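Long-range contact in toxin coregulated pilin (Vibrio cholerae, PDB 3HRV), which forms the major subunit of the toxin-coregulated pilus, a type IV pilus essential for bacterial aggregation and colonization of the host small intestine: residues A[25-39]-A[72-86]. Residues are numbered along the deposited sequence; the frame is centred on the assembly and turned at random.
With SO4 (sulfate ion), chain E.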
loop_
_atom_site.group_PDB
_atom_site.type_symbol
_atom_site.label_atom_id
_atom_site.label_comp_id
_atom_site.label_asym_id
_atom_site.label_seq_id
_atom_site.Cartn_x
_atom_site.Cartn_y
_atom_site.Cartn_z
ATOM N N ASN A 25 -6.089 -7.210 14.570
ATOM C CA ASN A 25 -6.056 -6.930 13.140
ATOM C C ASN A 25 -4.899 -6.032 12.717
ATOM O O ASN A 25 -4.279 -6.264 11.682
ATOM C CB ASN A 25 -7.380 -6.312 12.681
ATOM C CG ASN A 25 -8.542 -7.278 12.795
ATOM O OD1 ASN A 25 -8.355 -8.494 12.771
ATOM N ND2 ASN A 25 -9.751 -6.742 12.904
ATOM N N MET A 26 -4.610 -5.004 13.510
ATOM C CA MET A 26 -3.512 -4.102 13.180
ATOM C C MET A 26 -2.170 -4.811 13.277
ATOM O O MET A 26 -1.274 -4.581 12.464
ATOM C CB MET A 26 -3.525 -2.883 14.106
ATOM C CG MET A 26 -4.588 -1.861 13.756
ATOM S SD MET A 26 -4.345 -1.115 12.121
ATOM C CE MET A 26 -5.967 -0.429 11.843
ATOM N N THR A 27 -2.029 -5.677 14.275
ATOM C CA THR A 27 -0.795 -6.426 14.461
ATOM C C THR A 27 -0.592 -7.368 13.278
ATOM O O THR A 27 0.515 -7.495 12.753
ATOM C CB THR A 27 -0.939 -7.247 15.904
ATOM O OG1 THR A 27 -2.005 -8.197 15.766
ATOM C CG2 THR A 27 -1.235 -6.324 17.078
ATOM N N LYS A 28 -1.669 -8.025 12.859
ATOM C CA LYS A 28 -1.606 -8.948 11.732
ATOM C C LYS A 28 -1.345 -8.197 10.430
ATOM O O LYS A 28 -0.588 -8.657 9.578
ATOM C CB LYS A 28 -2.912 -9.738 11.615
ATOM C CG LYS A 28 -3.152 -10.354 10.244
ATOM C CD LYS A 28 -4.051 -11.578 10.348
ATOM C CE LYS A 28 -4.002 -12.191 11.742
ATOM N NZ LYS A 28 -4.154 -13.672 11.718
ATOM N N ALA A 29 -2.003 -6.952 10.330
ATOM C CA ALA A 29 -1.815 -6.235 9.077
ATOM C C ALA A 29 -0.367 -5.777 8.950
ATOM O O ALA A 29 0.250 -5.919 7.891
ATOM C CB ALA A 29 -2.748 -5.039 9.019
ATOM N N ALA A 30 0.286 -5.445 9.990
ATOM C CA ALA A 30 1.691 -5.060 9.954
ATOM C C ALA A 30 2.580 -6.247 9.597
ATOM O O ALA A 30 3.499 -6.127 8.783
ATOM C CB ALA A 30 2.107 -4.476 11.299
ATOM N N GLN A 31 2.303 -7.398 10.201
ATOM C CA GLN A 31 3.085 -8.596 9.935
ATOM C C GLN A 31 2.888 -9.053 8.494
ATOM O O GLN A 31 3.846 -9.409 7.807
ATOM C CB GLN A 31 2.673 -9.720 10.885
ATOM C CG GLN A 31 2.925 -9.425 12.349
ATOM C CD GLN A 31 2.312 -10.471 13.258
ATOM O OE1 GLN A 31 1.719 -11.443 12.790
ATOM N NE2 GLN A 31 2.449 -10.277 14.564
ATOM N N ASN A 32 1.640 -9.040 8.037
ATOM C CA ASN A 32 1.330 -9.465 6.681
ATOM C C ASN A 32 1.956 -8.559 5.629
ATOM O O ASN A 32 2.543 -9.043 4.663
ATOM C CB ASN A 32 -0.184 -9.524 6.476
ATOM C CG ASN A 32 -0.833 -10.652 7.253
ATOM O OD1 ASN A 32 -0.163 -11.396 7.971
ATOM N ND2 ASN A 32 -2.144 -10.787 7.109
ATOM N N LEU A 33 1.828 -7.250 5.815
ATOM C CA LEU A 33 2.402 -6.304 4.868
ATOM C C LEU A 33 3.907 -6.501 4.772
ATOM O O LEU A 33 4.481 -6.428 3.687
ATOM C CB LEU A 33 2.083 -4.867 5.285
ATOM C CG LEU A 33 0.654 -4.418 4.968
ATOM C CD1 LEU A 33 0.324 -3.151 5.741
ATOM C CD2 LEU A 33 0.515 -4.187 3.466
ATOM N N ASN A 34 4.547 -6.763 5.905
ATOM C CA ASN A 34 5.990 -6.975 5.913
ATOM C C ASN A 34 6.353 -8.237 5.139
ATOM O O ASN A 34 7.229 -8.217 4.273
ATOM C CB ASN A 34 6.507 -7.091 7.348
ATOM C CG ASN A 34 7.931 -6.596 7.490
ATOM O OD1 ASN A 34 8.466 -5.948 6.590
ATOM N ND2 ASN A 34 8.557 -6.904 8.621
ATOM N N SER A 35 5.671 -9.334 5.451
ATOM C CA SER A 35 5.928 -10.608 4.794
ATOM C C SER A 35 5.731 -10.520 3.286
ATOM O O SER A 35 6.539 -11.031 2.512
ATOM C CB SER A 35 5.005 -11.688 5.366
ATOM O OG SER A 35 5.278 -11.924 6.735
ATOM N N VAL A 36 4.655 -9.862 2.873
ATOM C CA VAL A 36 4.350 -9.726 1.458
ATOM C C VAL A 36 5.335 -8.827 0.709
ATOM O O VAL A 36 5.803 -9.191 -0.368
ATOM C CB VAL A 36 2.904 -9.200 1.262
ATOM C CG1 VAL A 36 2.643 -8.890 -0.210
ATOM C CG2 VAL A 36 1.910 -10.242 1.763
ATOM N N GLN A 37 5.673 -7.674 1.279
ATOM C CA GLN A 37 6.599 -6.781 0.586
ATOM C C GLN A 37 7.992 -7.405 0.479
ATOM O O GLN A 37 8.677 -7.230 -0.524
ATOM C CB GLN A 37 6.652 -5.409 1.273
ATOM C CG GLN A 37 7.226 -5.410 2.674
ATOM C CD GLN A 37 8.713 -5.114 2.687
ATOM O OE1 GLN A 37 9.228 -4.435 1.799
ATOM N NE2 GLN A 37 9.411 -5.629 3.694
ATOM N N ILE A 38 8.399 -8.156 1.499
ATOM C CA ILE A 38 9.702 -8.816 1.473
ATOM C C ILE A 38 9.701 -9.879 0.373
ATOM O O ILE A 38 10.656 -9.998 -0.396
ATOM C CB ILE A 38 10.017 -9.481 2.836
ATOM C CG1 ILE A 38 10.289 -8.401 3.884
ATOM C CG2 ILE A 38 11.208 -10.423 2.701
ATOM C CD1 ILE A 38 10.510 -8.944 5.284
ATOM N N ALA A 39 8.622 -10.649 0.291
ATOM C CA ALA A 39 8.524 -11.680 -0.733
ATOM C C ALA A 39 8.584 -11.049 -2.124
ATOM O O ALA A 39 9.228 -11.581 -3.029
ATOM C CB ALA A 39 7.227 -12.469 -0.567
ATOM N N VAL A 72 4.710 -16.900 0.905
ATOM C CA VAL A 72 4.107 -16.353 2.120
ATOM C C VAL A 72 3.007 -17.327 2.524
ATOM O O VAL A 72 2.527 -18.101 1.692
ATOM C CB VAL A 72 3.468 -14.948 1.920
ATOM C CG1 VAL A 72 4.514 -13.956 1.444
ATOM C CG2 VAL A 72 2.304 -15.029 0.956
ATOM N N SER A 73 2.656 -17.310 3.877
ATOM C CA SER A 73 1.560 -18.192 4.270
ATOM C C SER A 73 0.241 -17.615 3.772
ATOM O O SER A 73 0.153 -16.427 3.476
ATOM C CB SER A 73 1.514 -18.339 5.792
ATOM O OG SER A 73 0.903 -17.212 6.389
ATOM N N ALA A 74 -0.814 -18.497 3.841
ATOM C CA ALA A 74 -2.159 -18.079 3.458
ATOM C C ALA A 74 -2.622 -16.926 4.337
ATOM O O ALA A 74 -3.199 -15.950 3.855
ATOM C CB ALA A 74 -3.126 -19.251 3.580
ATOM N N ASP A 75 -2.357 -17.043 5.624
ATOM C CA ASP A 75 -2.753 -16.015 6.581
ATOM C C ASP A 75 -2.050 -14.695 6.286
ATOM O O ASP A 75 -2.639 -13.625 6.441
ATOM C CB ASP A 75 -2.429 -16.467 8.007
ATOM C CG ASP A 75 -3.399 -15.909 9.029
ATOM O OD1 ASP A 75 -4.622 -15.960 8.781
ATOM O OD2 ASP A 75 -2.938 -15.417 10.081
ATOM N N GLU A 76 -0.799 -14.767 5.845
ATOM C CA GLU A 76 -0.008 -13.573 5.554
ATOM C C GLU A 76 -0.439 -12.734 4.351
ATOM O O GLU A 76 -0.077 -11.561 4.257
ATOM C CB GLU A 76 1.467 -13.963 5.411
ATOM C CG GLU A 76 2.114 -14.345 6.732
ATOM C CD GLU A 76 3.512 -14.921 6.583
ATOM O OE1 GLU A 76 4.168 -15.150 7.623
ATOM O OE2 GLU A 76 3.958 -15.153 5.440
ATOM N N ALA A 77 -1.207 -13.316 3.436
ATOM C CA ALA A 77 -1.659 -12.581 2.257
ATOM C C ALA A 77 -3.014 -11.922 2.499
ATOM O O ALA A 77 -3.482 -11.110 1.699
ATOM C CB ALA A 77 -1.751 -13.521 1.068
ATOM N N LYS A 78 -3.638 -12.273 3.615
ATOM C CA LYS A 78 -4.950 -11.746 3.947
ATOM C C LYS A 78 -5.005 -10.334 4.505
ATOM O O LYS A 78 -4.108 -9.877 5.216
ATOM C CB LYS A 78 -5.650 -12.680 4.937
ATOM C CG LYS A 78 -5.987 -14.046 4.374
ATOM C CD LYS A 78 -7.473 -14.341 4.504
ATOM C CE LYS A 78 -7.749 -15.830 4.395
ATOM N NZ LYS A 78 -7.819 -16.479 5.732
ATOM N N ASN A 79 -6.082 -9.645 4.145
ATOM C CA ASN A 79 -6.362 -8.309 4.634
ATOM C C ASN A 79 -7.157 -8.645 5.895
ATOM O O ASN A 79 -8.277 -9.142 5.810
ATOM C CB ASN A 79 -7.247 -7.565 3.636
ATOM C CG ASN A 79 -7.698 -6.211 4.147
ATOM O OD1 ASN A 79 -7.839 -6.001 5.352
ATOM N ND2 ASN A 79 -7.950 -5.288 3.227
ATOM N N PRO A 80 -6.703 -8.142 7.093
ATOM C CA PRO A 80 -7.310 -8.727 8.293
ATOM C C PRO A 80 -8.686 -8.171 8.654
ATOM O O PRO A 80 -9.450 -8.821 9.367
ATOM C CB PRO A 80 -6.277 -8.433 9.381
ATOM C CG PRO A 80 -4.989 -8.352 8.625
ATOM C CD PRO A 80 -5.391 -7.557 7.411
ATOM N N PHE A 81 -8.811 -6.899 7.798
ATOM C CA PHE A 81 -10.040 -6.126 7.927
ATOM C C PHE A 81 -11.228 -6.626 7.031
ATOM O O PHE A 81 -12.373 -6.208 7.219
ATOM C CB PHE A 81 -9.734 -4.641 7.719
ATOM C CG PHE A 81 -8.551 -4.156 8.507
ATOM C CD1 PHE A 81 -7.290 -4.089 7.922
ATOM C CD2 PHE A 81 -8.687 -3.800 9.845
ATOM C CE1 PHE A 81 -6.181 -3.675 8.656
ATOM C CE2 PHE A 81 -7.583 -3.385 10.590
ATOM C CZ PHE A 81 -6.325 -3.322 9.992
ATOM N N THR A 82 -10.872 -7.370 6.002
ATOM C CA THR A 82 -11.900 -7.825 5.072
ATOM C C THR A 82 -11.977 -9.344 5.017
ATOM O O THR A 82 -12.998 -9.904 4.636
ATOM C CB THR A 82 -11.634 -7.328 3.645
ATOM O OG1 THR A 82 -10.428 -7.927 3.155
ATOM C CG2 THR A 82 -11.498 -5.810 3.618
ATOM N N GLY A 83 -10.890 -10.012 5.384
ATOM C CA GLY A 83 -10.884 -11.461 5.347
ATOM C C GLY A 83 -10.540 -11.989 3.966
ATOM O O GLY A 83 -10.503 -13.199 3.745
ATOM N N THR A 84 -10.304 -11.080 3.025
ATOM C CA THR A 84 -9.942 -11.477 1.673
ATOM C C THR A 84 -8.496 -11.071 1.426
ATOM O O THR A 84 -7.889 -10.375 2.239
ATOM C CB THR A 84 -10.848 -10.815 0.610
ATOM O OG1 THR A 84 -10.972 -9.418 0.888
ATOM C CG2 THR A 84 -12.228 -11.459 0.606
ATOM N N ALA A 85 -7.945 -11.506 0.302
ATOM C CA ALA A 85 -6.561 -11.203 -0.019
ATOM C C ALA A 85 -6.308 -9.727 -0.287
ATOM O O ALA A 85 -7.149 -9.032 -0.856
ATOM C CB ALA A 85 -6.127 -12.024 -1.230
ATOM N N MET A 86 -5.152 -9.245 0.151
ATOM C CA MET A 86 -4.791 -7.869 -0.126
ATOM C C MET A 86 -4.418 -7.958 -1.595
ATOM O O MET A 86 -4.172 -9.070 -2.141
ATOM C CB MET A 86 -3.570 -7.440 0.691
ATOM C CG MET A 86 -3.782 -7.468 2.196
ATOM S SD MET A 86 -2.329 -6.915 3.114
ATOM C CE MET A 86 -1.299 -8.383 3.052
HETATM S S SO4 E . -9.544 -3.073 14.301
HETATM O O1 SO4 E . -10.216 -1.930 13.855
HETATM O O2 SO4 E . -8.162 -2.843 14.229
HETATM O O3 SO4 E . -9.829 -4.240 13.489
HETATM O O4 SO4 E . -9.966 -3.241 15.617
#
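Asn32 and Glu76 have the closest of the paired CA atoms, 4.5 Å apart, and the two chains run in opposing directions: Asn25 lies by Pro80, Ser35 by Val72. In this type IV pilin globular domain, residues 25-39 belong to the long N-terminal helix 24-44 packed on the antiparallel sheet. Residues 72-86, part of the connection from helix 56-68 to strand 87-93, cover another side of that helix.

The central polar link is Asn32 ND2 donating to Lys78 O at 2.9 Å, with an N-H...O angle of 149° and the acceptor close to the amide plane. With CG anti to the carbonyl carbon (chi1 -70°), the amide reaches the loop backbone, and Asn32 CB lies against Glu76 O, which is buried without a partner in the model. A capping box closes the start of the weakly bonded turn 74-77: Glu76 N donates to Ser73 OG, and Ser73 N to Glu76 OE2. Lys28 NZ meets Asp75 OD2 on its syn side at 2.7 Å, a salt bridge.

The Pro80 ring packs along the aliphatic part of Lys28 and on Ala29, its CD 4.0 Å from Ala29 CB. Met86, bent at chi3 (-79°), sets CE against both Asn32 CB and Val36 CG2, while its SD touches Leu33 CD2; Leu33 and Val36 also rest on Ile103 of strand 100-108. Helix 110-120 borders the Met26/Phe81 end, where Ala29 CB reaches Phe81 CE1 at 3.7 Å and Met26 SD sits at the ring edge, 5.0 Å from the Phe81 centroid, a Met-aromatic contact. A sulfate, probably from the crystallisation liquor, accepts from Asn25 ND2 through O3 at 2.6 Å, while its O2 lies in the plane of the Phe81 ring, 3.7 Å from CE2.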